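Local coordinates for probable transcriptional regulatory protein aq_1575 (Aquifex aeolicus, PDB 1LFP) that probably binds DNA and may regulate transcription, at residues S111-V116 / N223-L228. Sequence-based numbering, arbitrary orientation.
Sequences SEVRHV and NALEEL
Val116 faces Ala224, Leu225 and Leu228 at the centre of a largely apolar join between helix 106-119 and the C-terminal end of helix 212-226, which run antiparallel here, with no hydrogen bond crossing it. Its CG1 branch, anti to the backbone N (chi1 178°), points at CB of Ala224; at 3.3 Å between Val116 CG1 and Ala224 CB this is tighter than ordinary van der Waals contact. The same CG1 lies 3.8 Å from Leu225 CD2, whereas Val116 CG2 meets Leu228 CD1 nearly tip to tip at 4.1 Å. One turn earlier, the buried Val113 divides its branches in a similar way: CG1 approaches CD2 of Leu225 at 3.9 Å, the two side chains crossing at about a right angle, and CG2 touches CD1 of Leu228, also at 3.9 Å. Leu225 CD2 is therefore shared by two valines, as is Leu228 CD1. The two helices lie side by side in the part of the fold built on the mixed five-stranded sheet; helix 212-226 is the helix of a beta-alpha-beta crossover between the parallel strands 207-208 and 231-239. Val113 also packs on Leu124 of edge strand 123-124, and Leu228 extends the contact past the end of its helix. The one polar side chain in the contact is Glu112. Its extended chain runs alongside Leu228, pointing the other way, with Glu112 OE1 standing 4.1 Å from Leu228 CD2. Its OE2 is salt-bridged to Arg108 and lies near the carboxylate of Asp230, which may raise the pKa of one of the two acids, an effect the Arg108 salt bridge would probably oppose. Within the first helix, His115 ND1 donates to Ser111 O (2.6 Å, 154° at the hydrogen), reaching the carbonyl from the face opposite to that used by His115 N.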
loop_
_atom_site.group_PDB
_atom_site.type_symbol
_atom_site.label_atom_id
_atom_site.label_comp_id
_atom_site.label_asym_id
_atom_site.label_seq_id
_atom_site.Cartn_x
_atom_site.Cartn_y
_atom_site.Cartn_z
ATOM N N SER A 111 12.284 -15.752 -2.519
ATOM C CA SER A 111 11.956 -16.884 -3.355
ATOM C C SER A 111 10.453 -16.917 -3.684
ATOM O O SER A 111 10.057 -17.195 -4.805
ATOM C CB SER A 111 12.420 -18.166 -2.675
ATOM O OG SER A 111 12.025 -19.312 -3.405
ATOM N N GLU A 112 9.608 -16.601 -2.721
ATOM C CA GLU A 112 8.174 -16.608 -3.005
ATOM C C GLU A 112 7.875 -15.571 -4.087
ATOM O O GLU A 112 7.087 -15.809 -5.021
ATOM C CB GLU A 112 7.382 -16.233 -1.749
ATOM C CG GLU A 112 7.741 -17.020 -0.492
ATOM C CD GLU A 112 7.090 -16.446 0.765
ATOM O OE1 GLU A 112 5.876 -16.206 0.752
ATOM O OE2 GLU A 112 7.796 -16.247 1.777
ATOM N N VAL A 113 8.524 -14.424 -3.977
ATOM C CA VAL A 113 8.271 -13.333 -4.921
ATOM C C VAL A 113 8.827 -13.667 -6.288
ATOM O O VAL A 113 8.145 -13.473 -7.309
ATOM C CB VAL A 113 8.832 -12.015 -4.386
ATOM C CG1 VAL A 113 8.804 -10.964 -5.476
ATOM C CG2 VAL A 113 7.996 -11.545 -3.201
ATOM N N ARG A 114 10.033 -14.233 -6.311
ATOM C CA ARG A 114 10.645 -14.634 -7.553
ATOM C C ARG A 114 9.729 -15.638 -8.230
ATOM O O ARG A 114 9.472 -15.495 -9.398
ATOM C CB ARG A 114 12.022 -15.270 -7.338
ATOM C CG ARG A 114 12.800 -15.487 -8.652
ATOM C CD ARG A 114 14.233 -15.977 -8.396
ATOM N NE ARG A 114 15.000 -15.051 -7.555
ATOM C CZ ARG A 114 15.570 -13.923 -7.983
ATOM N NH1 ARG A 114 15.480 -13.558 -9.260
ATOM N NH2 ARG A 114 16.229 -13.149 -7.123
ATOM N N HIS A 115 9.207 -16.624 -7.474
ATOM C CA HIS A 115 8.335 -17.629 -8.066
ATOM C C HIS A 115 7.128 -16.961 -8.663
ATOM O O HIS A 115 6.739 -17.294 -9.777
ATOM C CB HIS A 115 7.851 -18.680 -7.042
ATOM C CG HIS A 115 8.867 -19.740 -6.712
ATOM N ND1 HIS A 115 10.029 -19.472 -6.024
ATOM C CD2 HIS A 115 8.901 -21.065 -6.994
ATOM C CE1 HIS A 115 10.737 -20.582 -5.896
ATOM N NE2 HIS A 115 10.074 -21.565 -6.478
ATOM N N VAL A 116 6.510 -16.039 -7.920
ATOM C CA VAL A 116 5.323 -15.370 -8.464
ATOM C C VAL A 116 5.636 -14.662 -9.777
ATOM O O VAL A 116 4.868 -14.738 -10.746
ATOM C CB VAL A 116 4.760 -14.312 -7.488
ATOM C CG1 VAL A 116 3.564 -13.609 -8.118
ATOM C CG2 VAL A 116 4.386 -14.982 -6.154
ATOM N N ASN A 223 -1.871 -9.442 -8.592
ATOM C CA ASN A 223 -2.812 -10.063 -7.656
ATOM C C ASN A 223 -2.113 -11.160 -6.853
ATOM O O ASN A 223 -2.380 -11.325 -5.664
ATOM C CB ASN A 223 -3.965 -10.737 -8.401
ATOM C CG ASN A 223 -4.950 -9.761 -8.977
ATOM O OD1 ASN A 223 -5.723 -10.112 -9.880
ATOM N ND2 ASN A 223 -4.949 -8.533 -8.468
ATOM N N ALA A 224 -1.232 -11.909 -7.517
ATOM C CA ALA A 224 -0.523 -12.999 -6.871
ATOM C C ALA A 224 0.418 -12.421 -5.812
ATOM O O ALA A 224 0.535 -12.966 -4.704
ATOM C CB ALA A 224 0.236 -13.819 -7.916
ATOM N N LEU A 225 1.079 -11.307 -6.123
ATOM C CA LEU A 225 1.966 -10.711 -5.121
ATOM C C LEU A 225 1.172 -10.242 -3.897
ATOM O O LEU A 225 1.631 -10.345 -2.754
ATOM C CB LEU A 225 2.734 -9.535 -5.721
ATOM C CG LEU A 225 3.723 -9.942 -6.816
ATOM C CD1 LEU A 225 4.115 -8.701 -7.615
ATOM C CD2 LEU A 225 4.958 -10.611 -6.181
ATOM N N GLU A 226 -0.024 -9.727 -4.144
ATOM C CA GLU A 226 -0.878 -9.238 -3.067
ATOM C C GLU A 226 -1.295 -10.379 -2.136
ATOM O O GLU A 226 -1.543 -10.168 -0.941
ATOM C CB GLU A 226 -2.126 -8.570 -3.667
ATOM C CG GLU A 226 -2.989 -7.846 -2.648
ATOM C CD GLU A 226 -2.274 -6.656 -2.043
ATOM O OE1 GLU A 226 -2.030 -5.677 -2.785
ATOM O OE2 GLU A 226 -1.951 -6.707 -0.834
ATOM N N GLU A 227 -1.355 -11.594 -2.666
ATOM C CA GLU A 227 -1.768 -12.730 -1.857
ATOM C C GLU A 227 -0.713 -13.255 -0.899
ATOM O O GLU A 227 -0.957 -14.224 -0.176
ATOM C CB GLU A 227 -2.282 -13.860 -2.751
ATOM C CG GLU A 227 -3.616 -13.521 -3.410
ATOM C CD GLU A 227 -4.702 -13.197 -2.392
ATOM O OE1 GLU A 227 -5.071 -14.098 -1.605
ATOM O OE2 GLU A 227 -5.184 -12.043 -2.377
ATOM N N LEU A 228 0.459 -12.627 -0.896
ATOM C CA LEU A 228 1.513 -13.037 0.003
ATOM C C LEU A 228 1.368 -12.223 1.276
ATOM O O LEU A 228 1.200 -10.983 1.248
ATOM C CB LEU A 228 2.901 -12.795 -0.621
ATOM C CG LEU A 228 3.159 -13.487 -1.959
ATOM C CD1 LEU A 228 4.566 -13.153 -2.448
ATOM C CD2 LEU A 228 2.978 -14.988 -1.812
#